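TouB protein (Pseudomonas stutzeri, PDB 2INC) is a small ubiquitin-like component of toluene o-xylene monooxygenase and probably takes part in its monooxygenase activity. Local coordinates at residues S6-D11 with K31-S36; D11-L16 with N38-P43; R52-G57 with T76-F81; D23-V28 with M64-A69. All blocks are in the same frame, centred on the assembly; numbering follows the deposited sequence.

Contact 1: residues S6-D11 with K31-S36; sequences SNFERD and KCAYHS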
loop_
_atom_site.group_PDB
_atom_site.type_symbol
_atom_site.label_atom_id
_atom_site.label_comp_id
_atom_site.label_asym_id
_atom_site.label_seq_id
_atom_site.Cartn_x
_atom_site.Cartn_y
_atom_site.Cartn_z
ATOM N N SER C 6 31.430 -10.191 -43.942
ATOM C CA SER C 6 31.757 -11.600 -44.054
ATOM C C SER C 6 30.638 -12.418 -43.492
ATOM O O SER C 6 30.354 -12.289 -42.314
ATOM C CB SER C 6 33.014 -11.843 -43.204
ATOM O OG SER C 6 33.235 -13.235 -43.017
ATOM N N ASN C 7 30.018 -13.248 -44.331
ATOM C CA ASN C 7 29.019 -14.219 -43.952
ATOM C C ASN C 7 29.716 -15.610 -44.032
ATOM O O ASN C 7 29.755 -16.256 -45.091
ATOM C CB ASN C 7 27.849 -14.162 -44.962
ATOM C CG ASN C 7 26.657 -14.993 -44.537
ATOM O OD1 ASN C 7 26.485 -15.308 -43.355
ATOM N ND2 ASN C 7 25.811 -15.339 -45.493
ATOM N N PHE C 8 30.280 -16.043 -42.910
ATOM C CA PHE C 8 31.151 -17.204 -42.888
ATOM C C PHE C 8 30.339 -18.490 -42.744
ATOM O O PHE C 8 29.384 -18.538 -41.934
ATOM C CB PHE C 8 32.169 -17.062 -41.762
ATOM C CG PHE C 8 33.406 -17.890 -41.986
ATOM C CD1 PHE C 8 34.548 -17.312 -42.549
ATOM C CD2 PHE C 8 33.428 -19.244 -41.664
ATOM C CE1 PHE C 8 35.714 -18.071 -42.768
ATOM C CE2 PHE C 8 34.586 -20.010 -41.900
ATOM C CZ PHE C 8 35.711 -19.416 -42.463
ATOM N N GLU C 9 30.677 -19.529 -43.530
ATOM C CA GLU C 9 29.830 -20.721 -43.547
ATOM C C GLU C 9 29.785 -21.318 -42.163
ATOM O O GLU C 9 30.819 -21.377 -41.466
ATOM C CB GLU C 9 30.314 -21.766 -44.551
ATOM C CG GLU C 9 29.478 -23.029 -44.550
ATOM C CD GLU C 9 29.836 -23.970 -45.715
ATOM O OE1 GLU C 9 30.795 -23.684 -46.473
ATOM O OE2 GLU C 9 29.152 -25.000 -45.856
ATOM N N ARG C 10 28.568 -21.683 -41.754
ATOM C CA ARG C 10 28.296 -22.289 -40.429
ATOM C C ARG C 10 28.368 -21.353 -39.214
ATOM O O ARG C 10 28.044 -21.783 -38.098
ATOM C CB ARG C 10 29.214 -23.497 -40.199
ATOM C CG ARG C 10 29.061 -24.554 -41.275
ATOM C CD ARG C 10 30.065 -25.641 -41.028
ATOM N NE ARG C 10 29.632 -26.385 -39.859
ATOM C CZ ARG C 10 28.780 -27.404 -39.906
ATOM N NH1 ARG C 10 28.311 -27.835 -41.090
ATOM N NH2 ARG C 10 28.414 -27.994 -38.772
ATOM N N ASP C 11 28.854 -20.123 -39.401
ATOM C CA ASP C 11 28.697 -19.072 -38.383
ATOM C C ASP C 11 27.208 -18.608 -38.317
ATOM O O ASP C 11 26.376 -18.994 -39.165
ATOM C CB ASP C 11 29.621 -17.891 -38.671
ATOM C CG ASP C 11 30.082 -17.174 -37.387
ATOM O OD1 ASP C 11 29.420 -17.285 -36.324
ATOM O OD2 ASP C 11 31.117 -16.475 -37.432
ATOM N N LYS C 31 41.517 -13.536 -43.678
ATOM C CA LYS C 31 41.121 -12.419 -42.856
ATOM C C LYS C 31 39.747 -12.636 -42.234
ATOM O O LYS C 31 39.570 -12.394 -41.059
ATOM C CB LYS C 31 41.167 -11.120 -43.658
ATOM C CG LYS C 31 42.560 -10.486 -43.638
ATOM C CD LYS C 31 42.695 -9.461 -44.726
ATOM C CE LYS C 31 43.978 -8.677 -44.606
ATOM N NZ LYS C 31 44.128 -7.801 -45.818
ATOM N N CYS C 32 38.802 -13.117 -43.019
ATOM C CA CYS C 32 37.491 -13.517 -42.500
ATOM C C CYS C 32 37.562 -14.653 -41.477
ATOM O O CYS C 32 37.002 -14.542 -40.367
ATOM C CB CYS C 32 36.590 -13.913 -43.665
ATOM S SG CYS C 32 36.255 -12.482 -44.737
ATOM N N ALA C 33 38.263 -15.742 -41.835
ATOM C CA ALA C 33 38.383 -16.924 -40.990
ATOM C C ALA C 33 38.782 -16.546 -39.586
ATOM O O ALA C 33 38.312 -17.150 -38.633
ATOM C CB ALA C 33 39.438 -17.912 -41.581
ATOM N N TYR C 34 39.635 -15.535 -39.469
ATOM C CA TYR C 34 40.141 -15.072 -38.197
ATOM C C TYR C 34 39.006 -14.730 -37.189
ATOM O O TYR C 34 39.182 -14.819 -35.968
ATOM C CB TYR C 34 41.023 -13.847 -38.451
ATOM C CG TYR C 34 41.578 -13.239 -37.200
ATOM C CD1 TYR C 34 42.780 -13.688 -36.663
ATOM C CD2 TYR C 34 40.903 -12.231 -36.526
ATOM C CE1 TYR C 34 43.297 -13.140 -35.492
ATOM C CE2 TYR C 34 41.413 -11.684 -35.337
ATOM C CZ TYR C 34 42.610 -12.141 -34.844
ATOM O OH TYR C 34 43.131 -11.611 -33.681
ATOM N N HIS C 35 37.860 -14.305 -37.717
ATOM C CA HIS C 35 36.754 -13.828 -36.883
ATOM C C HIS C 35 35.691 -14.900 -36.686
ATOM O O HIS C 35 34.661 -14.626 -36.053
ATOM C CB HIS C 35 36.138 -12.555 -37.481
ATOM C CG HIS C 35 37.056 -11.376 -37.432
ATOM N ND1 HIS C 35 37.412 -10.748 -36.251
ATOM C CD2 HIS C 35 37.731 -10.734 -38.415
ATOM C CE1 HIS C 35 38.268 -9.774 -36.513
ATOM N NE2 HIS C 35 38.479 -9.745 -37.817
ATOM N N SER C 36 35.932 -16.117 -37.187
ATOM C CA SER C 36 34.923 -17.187 -37.135
ATOM C C SER C 36 35.488 -18.555 -36.772
ATOM O O SER C 36 34.987 -19.193 -35.839
ATOM C CB SER C 36 34.186 -17.287 -38.454
ATOM O OG SER C 36 33.568 -16.031 -38.774
HETATM O O HOH W 1 34.007 -14.110 -40.713
#

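Contact 2: residues D11-L16 with N38-P43; sequences DFVIQL and NRRVHP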
loop_
_atom_site.group_PDB
_atom_site.type_symbol
_atom_site.label_atom_id
_atom_site.label_comp_id
_atom_site.label_asym_id
_atom_site.label_seq_id
_atom_site.Cartn_x
_atom_site.Cartn_y
_atom_site.Cartn_z
ATOM N N ASP C 11 28.854 -20.123 -39.401
ATOM C CA ASP C 11 28.697 -19.072 -38.383
ATOM C C ASP C 11 27.208 -18.608 -38.317
ATOM O O ASP C 11 26.376 -18.994 -39.165
ATOM C CB ASP C 11 29.621 -17.891 -38.671
ATOM C CG ASP C 11 30.082 -17.174 -37.387
ATOM O OD1 ASP C 11 29.420 -17.285 -36.324
ATOM O OD2 ASP C 11 31.117 -16.475 -37.432
ATOM N N PHE C 12 26.888 -17.744 -37.348
ATOM C CA PHE C 12 25.490 -17.300 -37.131
ATOM C C PHE C 12 25.307 -15.836 -37.444
ATOM O O PHE C 12 24.176 -15.360 -37.418
ATOM C CB PHE C 12 25.063 -17.515 -35.676
ATOM C CG PHE C 12 25.500 -16.404 -34.756
ATOM C CD1 PHE C 12 24.560 -15.471 -34.252
ATOM C CD2 PHE C 12 26.838 -16.244 -34.418
ATOM C CE1 PHE C 12 24.945 -14.430 -33.403
ATOM C CE2 PHE C 12 27.227 -15.205 -33.533
ATOM C CZ PHE C 12 26.262 -14.289 -33.042
ATOM N N VAL C 13 26.407 -15.133 -37.736
ATOM C CA VAL C 13 26.382 -13.679 -37.828
ATOM C C VAL C 13 27.253 -13.172 -38.959
ATOM O O VAL C 13 28.319 -13.720 -39.215
ATOM C CB VAL C 13 26.811 -13.059 -36.485
ATOM C CG1 VAL C 13 28.325 -13.223 -36.212
ATOM C CG2 VAL C 13 26.339 -11.616 -36.381
ATOM N N ILE C 14 26.792 -12.124 -39.640
ATOM C CA ILE C 14 27.605 -11.410 -40.636
ATOM C C ILE C 14 28.450 -10.368 -39.888
ATOM O O ILE C 14 28.002 -9.774 -38.872
ATOM C CB ILE C 14 26.720 -10.795 -41.743
ATOM C CG1 ILE C 14 25.723 -11.875 -42.275
ATOM C CG2 ILE C 14 27.567 -10.205 -42.829
ATOM C CD1 ILE C 14 24.911 -11.476 -43.539
ATOM N N GLN C 15 29.707 -10.222 -40.311
ATOM C CA GLN C 15 30.630 -9.388 -39.560
ATOM C C GLN C 15 31.369 -8.463 -40.484
ATOM O O GLN C 15 31.574 -8.793 -41.678
ATOM C CB GLN C 15 31.653 -10.239 -38.830
ATOM C CG GLN C 15 31.057 -11.188 -37.849
ATOM C CD GLN C 15 32.091 -12.075 -37.281
ATOM O OE1 GLN C 15 32.457 -13.098 -37.903
ATOM N NE2 GLN C 15 32.620 -11.697 -36.092
ATOM N N LEU C 16 31.791 -7.319 -39.936
ATOM C CA LEU C 16 32.602 -6.386 -40.713
ATOM C C LEU C 16 34.076 -6.864 -40.685
ATOM O O LEU C 16 34.628 -7.092 -39.615
ATOM C CB LEU C 16 32.481 -4.971 -40.149
ATOM C CG LEU C 16 33.477 -3.904 -40.675
ATOM C CD1 LEU C 16 33.225 -3.537 -42.164
ATOM C CD2 LEU C 16 33.422 -2.670 -39.812
ATOM N N ASN C 38 37.492 -21.385 -35.065
ATOM C CA ASN C 38 37.976 -21.435 -33.685
ATOM C C ASN C 38 37.353 -20.372 -32.756
ATOM O O ASN C 38 37.825 -20.175 -31.628
ATOM C CB ASN C 38 39.512 -21.333 -33.625
ATOM C CG ASN C 38 40.179 -22.609 -34.090
ATOM O OD1 ASN C 38 39.751 -23.724 -33.711
ATOM N ND2 ASN C 38 41.192 -22.468 -34.951
ATOM N N ARG C 39 36.297 -19.720 -33.243
ATOM C CA ARG C 39 35.525 -18.809 -32.415
ATOM C C ARG C 39 34.214 -19.372 -31.828
ATOM O O ARG C 39 34.112 -19.339 -30.626
ATOM C CB ARG C 39 35.487 -17.372 -32.987
ATOM C CG ARG C 39 36.813 -16.588 -32.715
ATOM C CD ARG C 39 36.756 -15.133 -33.241
ATOM N NE ARG C 39 38.066 -14.488 -33.201
ATOM C CZ ARG C 39 38.513 -13.768 -32.173
ATOM N NH1 ARG C 39 37.768 -13.605 -31.097
ATOM N NH2 ARG C 39 39.720 -13.219 -32.213
ATOM N N ARG C 40 33.524 -19.495 -32.955
ATOM C CA ARG C 40 32.455 -20.161 -33.374
ATOM C C ARG C 40 32.323 -21.156 -34.520
ATOM O O ARG C 40 31.288 -21.604 -34.640
ATOM C CB ARG C 40 31.432 -19.162 -33.596
ATOM C CG ARG C 40 31.223 -18.334 -32.574
ATOM C CD ARG C 40 30.322 -17.133 -32.941
ATOM N NE ARG C 40 31.078 -15.979 -32.678
ATOM C CZ ARG C 40 31.542 -15.120 -33.498
ATOM N NH1 ARG C 40 31.249 -15.058 -34.751
ATOM N NH2 ARG C 40 32.136 -14.267 -32.937
ATOM N N VAL C 41 33.279 -21.509 -35.347
ATOM C CA VAL C 41 33.142 -22.547 -36.353
ATOM C C VAL C 41 34.398 -23.419 -36.187
ATOM O O VAL C 41 35.497 -22.885 -35.910
ATOM C CB VAL C 41 33.094 -21.925 -37.765
ATOM C CG1 VAL C 41 32.876 -23.008 -38.800
ATOM C CG2 VAL C 41 31.986 -20.869 -37.856
ATOM N N HIS C 42 34.231 -24.745 -36.291
ATOM C CA HIS C 42 35.380 -25.679 -36.213
ATOM C C HIS C 42 36.098 -25.631 -37.547
ATOM O O HIS C 42 35.442 -25.519 -38.571
ATOM C CB HIS C 42 34.941 -27.128 -36.003
ATOM C CG HIS C 42 34.160 -27.379 -34.747
ATOM N ND1 HIS C 42 32.777 -27.391 -34.719
ATOM C CD2 HIS C 42 34.568 -27.650 -33.481
ATOM C CE1 HIS C 42 32.368 -27.661 -33.489
ATOM N NE2 HIS C 42 33.434 -27.816 -32.717
ATOM N N PRO C 43 37.446 -25.754 -37.541
ATOM C CA PRO C 43 38.234 -25.921 -38.781
ATOM C C PRO C 43 37.746 -27.092 -39.653
ATOM O O PRO C 43 37.125 -28.056 -39.144
ATOM C CB PRO C 43 39.633 -26.255 -38.270
ATOM C CG PRO C 43 39.699 -25.667 -36.877
ATOM C CD PRO C 43 38.296 -25.751 -36.327
#

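Contact 3: residues R52-G57 with T76-F81; sequences RRHEDG and TLDIIF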
loop_
_atom_site.group_PDB
_atom_site.type_symbol
_atom_site.label_atom_id
_atom_site.label_comp_id
_atom_site.label_asym_id
_atom_site.label_seq_id
_atom_site.Cartn_x
_atom_site.Cartn_y
_atom_site.Cartn_z
ATOM N N ARG C 52 32.350 -16.141 -52.312
ATOM C CA ARG C 52 31.332 -15.754 -53.302
ATOM C C ARG C 52 30.525 -14.538 -52.889
ATOM O O ARG C 52 30.294 -14.298 -51.691
ATOM C CB ARG C 52 30.397 -16.888 -53.700
ATOM C CG ARG C 52 29.764 -17.563 -52.576
ATOM C CD ARG C 52 28.498 -18.331 -52.956
ATOM N NE ARG C 52 27.930 -18.774 -51.685
ATOM C CZ ARG C 52 27.138 -19.829 -51.520
ATOM N NH1 ARG C 52 26.782 -20.576 -52.568
ATOM N NH2 ARG C 52 26.702 -20.139 -50.297
ATOM N N ARG C 53 30.129 -13.761 -53.885
ATOM C CA ARG C 53 29.334 -12.576 -53.678
ATOM C C ARG C 53 27.963 -13.027 -53.154
ATOM O O ARG C 53 27.294 -13.833 -53.804
ATOM C CB ARG C 53 29.206 -11.824 -54.996
ATOM C CG ARG C 53 28.512 -10.478 -54.893
ATOM C CD ARG C 53 28.153 -9.949 -56.279
ATOM N NE ARG C 53 29.293 -9.236 -56.808
ATOM C CZ ARG C 53 29.764 -9.331 -58.050
ATOM N NH1 ARG C 53 29.190 -10.132 -58.950
ATOM N NH2 ARG C 53 30.842 -8.618 -58.379
ATOM N N HIS C 54 27.566 -12.526 -51.974
ATOM C CA HIS C 54 26.348 -13.014 -51.317
ATOM C C HIS C 54 25.140 -12.798 -52.209
ATOM O O HIS C 54 24.312 -13.695 -52.358
ATOM C CB HIS C 54 26.103 -12.346 -49.951
ATOM C CG HIS C 54 24.952 -12.943 -49.194
ATOM N ND1 HIS C 54 23.741 -12.299 -49.043
ATOM C CD2 HIS C 54 24.831 -14.125 -48.545
ATOM C CE1 HIS C 54 22.920 -13.071 -48.352
ATOM N NE2 HIS C 54 23.553 -14.187 -48.042
ATOM N N GLU C 55 25.070 -11.610 -52.814
ATOM C CA GLU C 55 23.874 -11.145 -53.544
ATOM C C GLU C 55 23.460 -12.014 -54.728
ATOM O O GLU C 55 22.277 -12.220 -54.955
ATOM C CB GLU C 55 24.029 -9.685 -54.000
ATOM C CG GLU C 55 22.730 -9.085 -54.568
ATOM C CD GLU C 55 22.816 -7.575 -54.848
ATOM O OE1 GLU C 55 23.939 -7.062 -55.102
ATOM O OE2 GLU C 55 21.753 -6.901 -54.820
ATOM N N ASP C 56 24.421 -12.503 -55.498
ATOM C CA ASP C 56 24.072 -13.225 -56.710
ATOM C C ASP C 56 24.684 -14.621 -56.786
ATOM O O ASP C 56 24.333 -15.377 -57.682
ATOM C CB ASP C 56 24.418 -12.395 -57.947
ATOM C CG ASP C 56 25.899 -12.144 -58.072
ATOM O OD1 ASP C 56 26.655 -12.466 -57.105
ATOM O OD2 ASP C 56 26.305 -11.638 -59.143
ATOM N N GLY C 57 25.579 -14.957 -55.849
ATOM C CA GLY C 57 26.122 -16.320 -55.697
ATOM C C GLY C 57 27.352 -16.570 -56.570
ATOM O O GLY C 57 27.798 -17.706 -56.708
ATOM N N THR C 76 28.477 -7.779 -49.132
ATOM C CA THR C 76 28.502 -9.014 -48.357
ATOM C C THR C 76 29.033 -10.157 -49.210
ATOM O O THR C 76 28.555 -10.403 -50.332
ATOM C CB THR C 76 27.091 -9.356 -47.761
ATOM O OG1 THR C 76 26.698 -8.244 -46.927
ATOM C CG2 THR C 76 27.102 -10.627 -46.910
ATOM N N LEU C 77 29.945 -10.895 -48.599
ATOM C CA LEU C 77 30.606 -12.053 -49.225
ATOM C C LEU C 77 30.414 -13.301 -48.383
ATOM O O LEU C 77 30.695 -13.286 -47.172
ATOM C CB LEU C 77 32.109 -11.757 -49.348
ATOM C CG LEU C 77 32.516 -10.540 -50.155
ATOM C CD1 LEU C 77 34.035 -10.337 -50.076
ATOM C CD2 LEU C 77 32.010 -10.620 -51.594
ATOM N N ASP C 78 29.940 -14.384 -49.002
ATOM C CA ASP C 78 29.910 -15.700 -48.350
ATOM C C ASP C 78 31.316 -16.312 -48.359
ATOM O O ASP C 78 32.030 -16.186 -49.358
ATOM C CB ASP C 78 28.959 -16.628 -49.091
ATOM C CG ASP C 78 27.554 -16.120 -49.098
ATOM O OD1 ASP C 78 27.184 -15.421 -48.097
ATOM O OD2 ASP C 78 26.836 -16.413 -50.093
ATOM N N ILE C 79 31.736 -16.894 -47.247
ATOM C CA ILE C 79 33.027 -17.567 -47.201
ATOM C C ILE C 79 32.653 -18.999 -46.919
ATOM O O ILE C 79 32.132 -19.340 -45.826
ATOM C CB ILE C 79 34.012 -16.993 -46.151
ATOM C CG1 ILE C 79 34.175 -15.488 -46.310
ATOM C CG2 ILE C 79 35.426 -17.573 -46.356
ATOM C CD1 ILE C 79 33.054 -14.741 -45.689
ATOM N N ILE C 80 32.850 -19.825 -47.943
ATOM C CA ILE C 80 32.366 -21.206 -47.934
ATOM C C ILE C 80 33.505 -22.259 -48.005
ATOM O O ILE C 80 34.571 -21.999 -48.574
ATOM C CB ILE C 80 31.313 -21.423 -49.059
ATOM C CG1 ILE C 80 31.943 -21.142 -50.413
ATOM C CG2 ILE C 80 30.118 -20.458 -48.854
ATOM C CD1 ILE C 80 31.013 -21.333 -51.625
ATOM N N PHE C 81 33.269 -23.417 -47.381
ATOM C CA PHE C 81 34.168 -24.586 -47.449
ATOM C C PHE C 81 33.952 -25.340 -48.752
ATOM O O PHE C 81 32.842 -25.843 -49.032
ATOM C CB PHE C 81 33.920 -25.538 -46.279
ATOM C CG PHE C 81 34.179 -24.925 -44.952
ATOM C CD1 PHE C 81 35.454 -24.885 -44.435
ATOM C CD2 PHE C 81 33.142 -24.344 -44.236
ATOM C CE1 PHE C 81 35.716 -24.297 -43.214
ATOM C CE2 PHE C 81 33.384 -23.768 -43.015
ATOM C CZ PHE C 81 34.676 -23.731 -42.496
HETATM O O HOH W 2 26.823 -9.341 -51.836
#

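Contact 4: residues D23-V28 with M64-A69; sequences DTMDQV and MIVSDA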
loop_
_atom_site.group_PDB
_atom_site.type_symbol
_atom_site.label_atom_id
_atom_site.label_comp_id
_atom_site.label_asym_id
_atom_site.label_seq_id
_atom_site.Cartn_x
_atom_site.Cartn_y
_atom_site.Cartn_z
ATOM N N ASP C 23 44.444 -7.778 -51.774
ATOM C CA ASP C 23 44.268 -9.147 -51.347
ATOM C C ASP C 23 43.714 -9.993 -52.460
ATOM O O ASP C 23 42.894 -9.548 -53.265
ATOM C CB ASP C 23 43.336 -9.252 -50.122
ATOM C CG ASP C 23 43.959 -8.679 -48.868
ATOM O OD1 ASP C 23 45.204 -8.550 -48.838
ATOM O OD2 ASP C 23 43.217 -8.339 -47.903
ATOM N N THR C 24 44.216 -11.217 -52.520
ATOM C CA THR C 24 43.605 -12.290 -53.272
ATOM C C THR C 24 42.356 -12.812 -52.519
ATOM O O THR C 24 42.265 -12.655 -51.300
ATOM C CB THR C 24 44.631 -13.418 -53.303
ATOM O OG1 THR C 24 45.759 -12.987 -54.096
ATOM C CG2 THR C 24 44.067 -14.597 -53.935
ATOM N N MET C 25 41.445 -13.514 -53.201
ATOM C CA MET C 25 40.353 -14.159 -52.471
ATOM C C MET C 25 40.830 -15.066 -51.328
ATOM O O MET C 25 40.236 -15.051 -50.235
ATOM C CB MET C 25 39.387 -14.871 -53.407
ATOM C CG MET C 25 38.736 -13.864 -54.382
ATOM S SD MET C 25 37.800 -12.530 -53.530
ATOM C CE MET C 25 38.099 -11.135 -54.629
ATOM N N ASP C 26 41.916 -15.810 -51.561
ATOM C CA ASP C 26 42.514 -16.633 -50.531
ATOM C C ASP C 26 42.872 -15.802 -49.294
ATOM O O ASP C 26 42.665 -16.253 -48.147
ATOM C CB ASP C 26 43.804 -17.320 -51.067
ATOM C CG ASP C 26 43.517 -18.600 -51.844
ATOM O OD1 ASP C 26 42.375 -19.087 -51.811
ATOM O OD2 ASP C 26 44.446 -19.155 -52.481
ATOM N N GLN C 27 43.444 -14.618 -49.503
ATOM C CA GLN C 27 43.871 -13.797 -48.354
ATOM C C GLN C 27 42.668 -13.094 -47.681
ATOM O O GLN C 27 42.714 -12.779 -46.489
ATOM C CB GLN C 27 44.904 -12.756 -48.756
ATOM C CG GLN C 27 46.208 -13.410 -49.201
ATOM C CD GLN C 27 47.066 -12.505 -50.053
ATOM O OE1 GLN C 27 46.596 -11.910 -51.040
ATOM N NE2 GLN C 27 48.353 -12.406 -49.687
ATOM N N VAL C 28 41.618 -12.852 -48.467
ATOM C CA VAL C 28 40.355 -12.355 -47.898
ATOM C C VAL C 28 39.759 -13.405 -46.975
ATOM O O VAL C 28 39.397 -13.089 -45.842
ATOM C CB VAL C 28 39.363 -11.981 -49.001
ATOM C CG1 VAL C 28 37.983 -11.766 -48.424
ATOM C CG2 VAL C 28 39.831 -10.715 -49.699
ATOM N N MET C 64 42.103 -14.290 -57.762
ATOM C CA MET C 64 41.483 -13.013 -58.101
ATOM C C MET C 64 41.669 -12.008 -56.970
ATOM O O MET C 64 41.533 -12.371 -55.781
ATOM C CB MET C 64 40.016 -13.292 -58.401
ATOM C CG MET C 64 39.060 -12.330 -57.788
ATOM S SD MET C 64 38.060 -11.481 -58.993
ATOM C CE MET C 64 36.960 -12.719 -59.674
ATOM N N ILE C 65 42.027 -10.769 -57.301
ATOM C CA ILE C 65 42.272 -9.782 -56.235
ATOM C C ILE C 65 41.075 -8.822 -56.057
ATOM O O ILE C 65 40.273 -8.619 -56.989
ATOM C CB ILE C 65 43.653 -9.002 -56.352
ATOM C CG1 ILE C 65 43.589 -7.838 -57.335
ATOM C CG2 ILE C 65 44.810 -9.964 -56.712
ATOM C CD1 ILE C 65 44.509 -6.678 -56.981
ATOM N N VAL C 66 40.960 -8.273 -54.848
ATOM C CA VAL C 66 39.775 -7.489 -54.444
ATOM C C VAL C 66 39.536 -6.360 -55.444
ATOM O O VAL C 66 38.409 -6.180 -55.911
ATOM C CB VAL C 66 39.936 -6.886 -53.021
ATOM C CG1 VAL C 66 38.920 -5.746 -52.794
ATOM C CG2 VAL C 66 39.783 -7.962 -51.970
ATOM N N SER C 67 40.628 -5.646 -55.771
ATOM C CA SER C 67 40.693 -4.570 -56.784
ATOM C C SER C 67 39.966 -4.889 -58.089
ATOM O O SER C 67 39.456 -3.976 -58.764
ATOM C CB SER C 67 42.157 -4.310 -57.127
ATOM O OG SER C 67 42.413 -2.937 -57.325
ATOM N N ASP C 68 39.917 -6.174 -58.434
ATOM C CA ASP C 68 39.353 -6.643 -59.699
ATOM C C ASP C 68 37.985 -7.273 -59.537
ATOM O O ASP C 68 37.394 -7.771 -60.511
ATOM C CB ASP C 68 40.308 -7.677 -60.334
ATOM C CG ASP C 68 41.710 -7.102 -60.597
ATOM O OD1 ASP C 68 41.797 -5.920 -60.998
ATOM O OD2 ASP C 68 42.722 -7.826 -60.406
ATOM N N ALA C 69 37.482 -7.298 -58.301
ATOM C CA ALA C 69 36.262 -8.076 -58.020
ATOM C C ALA C 69 34.964 -7.298 -58.303
ATOM O O ALA C 69 33.874 -7.909 -58.419
ATOM C CB ALA C 69 36.293 -8.674 -56.573
#

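Contact 1: residues S6-D11 with K31-S36
Cys32, near the end of helix 25-33, meets Ser6 of strand 2-8: Cys32 CB lies 3.5 Å from Ser6 OG, and Cys32 SG packs against the same serine. Its CB also touches the rim of the Phe8 ring at CD1. Ala33 follows, pressing its backbone and methyl obliquely on that ring, with Ala33 CA 3.4 Å from Phe8 CE1. Phe8 CG is anti to the backbone N (chi1 -157°), which carries the ring under the helix end. His35 N donates to Cys32 O. Ser36 closes the contact with two different surfaces. Its CB sits over a face of the Phe8 ring in a CH-pi contact, 4.0 Å from the centroid. Its OG donates to Asp11 OD2 (2.8 Å), using the carboxylate's anti lone pair. A water also links the two segments, 2.6 Å from Ser6 OG and donating to Ser36 OG at 2.8 Å. On the sheet side, Phe8 and Cys32 both touch Ile79 of the neighbouring strand 76-82. The helix packed across the mixed sheet, with Phe8 filling the layer between them, is consistent with the beta-grasp fold of the ubiquitin-like family.

Contact 2: residues D11-L16 with N38-P43
Asp11 OD2 is gripped by two groups: Arg40 NH1 forms a salt bridge to it at 3.0 Å, and Ser36 OG holds it as well. Arg40 NH1 also makes a weak though nearly straight hydrogen bond to Asp11 OD1 at 3.3 Å. This pair ties the hairpin joining strands 2-8 and 14-19 of the probable beta-grasp fold to the loop that follows helix 25-33. Asp11 OD1 also accepts the N-H of Phe12 at 2.8 Å, on its anti side and 28° out of the carboxylate plane. With both oxygens engaged, the carboxylate has little freedom to rotate. The carboxylate and guanidinium planes are 33° apart, and Asp11 comes to the guanidinium edge. The opposite charge of Arg40 would be expected to favour the ionised form of Asp11 despite the burial. Arg40 reaches the site through a chain bent at chi3 (-121°). The chain of another protein adds an aromatic side chain in cation-pi contact with Arg40, and backbone hydrogen bonds to Phe12 and Ile14. Beside the salt bridge, Val41 CG2 packs 3.9 Å from Asp11 CB. Arg40 CD meets the edge of the Phe12 ring, 3.7 Å from Phe12 CE2, with ring and guanidinium planes almost perpendicular.

Contact 3: residues R52-G57 with T76-F81
Strand 48-53 ends antiparallel to strand 76-82, with Arg52 and Asp78 as a hydrogen-bonded pair and Arg53 and Leu77 as the following non-hydrogen-bonded pair. Arg52 N donates to Asp78 O at 3.0 Å, and Asp78 N returns a bond to Arg52 O at 2.7 Å. Beyond the strand end His54 N still reaches Thr76 O, 2.9 Å away, and a water lying close to Thr76 O accepts the N-H of Glu55. On the face carrying Arg52 and Asp78, Arg52 NE forms a salt bridge with Asp78 OD2 (3.1 Å) whose hydrogen bond is weak and bent, the guanidinium and carboxylate planes standing 72° apart. Arg52 CG lies between the backbone N and the carbonyl carbon (chi1 53°), and the chain then runs extended to NE, across Asp78 and over Ile80. Ile80 CD1 lies over one face of the guanidinium, toward its rim, and Ile80 CG2 is 3.7 Å from Arg52 NH2. His54 CB lies alongside Thr76 CG2, 3.6 Å apart. On the other face, Leu77 CD2 rests against Arg53 CA at 3.9 Å. Asp78 OD1 is taken by Asn7 ND2 of strand 2-8, which runs parallel to 76-82 on its other side. Strand 76-82 is thus central in the sheet, and Ile79 packs on Ala29 and Cys32 of helix 25-33.

Contact 4: residues D23-V28 with M64-A69
Asp23, just before helix 25-33, offers its backbone O to Val66 N at 2.8 Å, and the same oxygen receives a CA-H...O contact from Ile65 CA. The Asp23 carboxylate has Lys31 of the helix as its charged partner, modelled too close for the bond's geometry to be trusted. Thr24, at the N-cap position, forms a single backbone bridge with Ile65, and its CA lies 3.3 Å from Met64 O. Its side chain makes no capping bond, but Thr24 N is held by Gln27 OE1 at 2.9 Å in a nearly straight bond, lying in the amide's carbonyl plane. Met25 N then donates to Met64 O (2.8 Å), completing a pair of backbone bonds on either side of Thr24. The Met25 side chain, bent at chi2 (-59°) and again at chi3, brings its end to residues 64-69: its CE methyl packs 3.5 Å from Met64 CG and 3.6 Å from Ala69 CB. Val28, one turn into the helix, sets CG2 against Val66 CG2 at 3.6 Å, the two side chains crossing at about a right angle. The loop between strands 59-60 and 76-82 is thereby fastened to the start of helix 25-33, while Val28 and Val66 both reach Val19 of strand 14-19, outermost in this chain's sheet.

Contacts 1, 2 and 4 are buried, whereas contact 3 is partly exposed. Contacts 1 and 4 use the two ends of helix 25-33 on opposite sides of the chain's centre: the end contact mixes aromatic packing with a hydroxyl and a water, while the start is fixed by backbone bonds and methyl groups. Contact 2 adjoins contact 1 through the shared Asp11, but relies on charge and lies further from the centre. Another protein's chain reaches contacts 1, 2 and 3, but not contact 4. Contact 3 is the one that joins two strands of the sheet, and its strand 76-82 borders strand 2-8 of contact 1. Contacts 2 and 4 do not touch; their nearest atoms are about 10 Å apart.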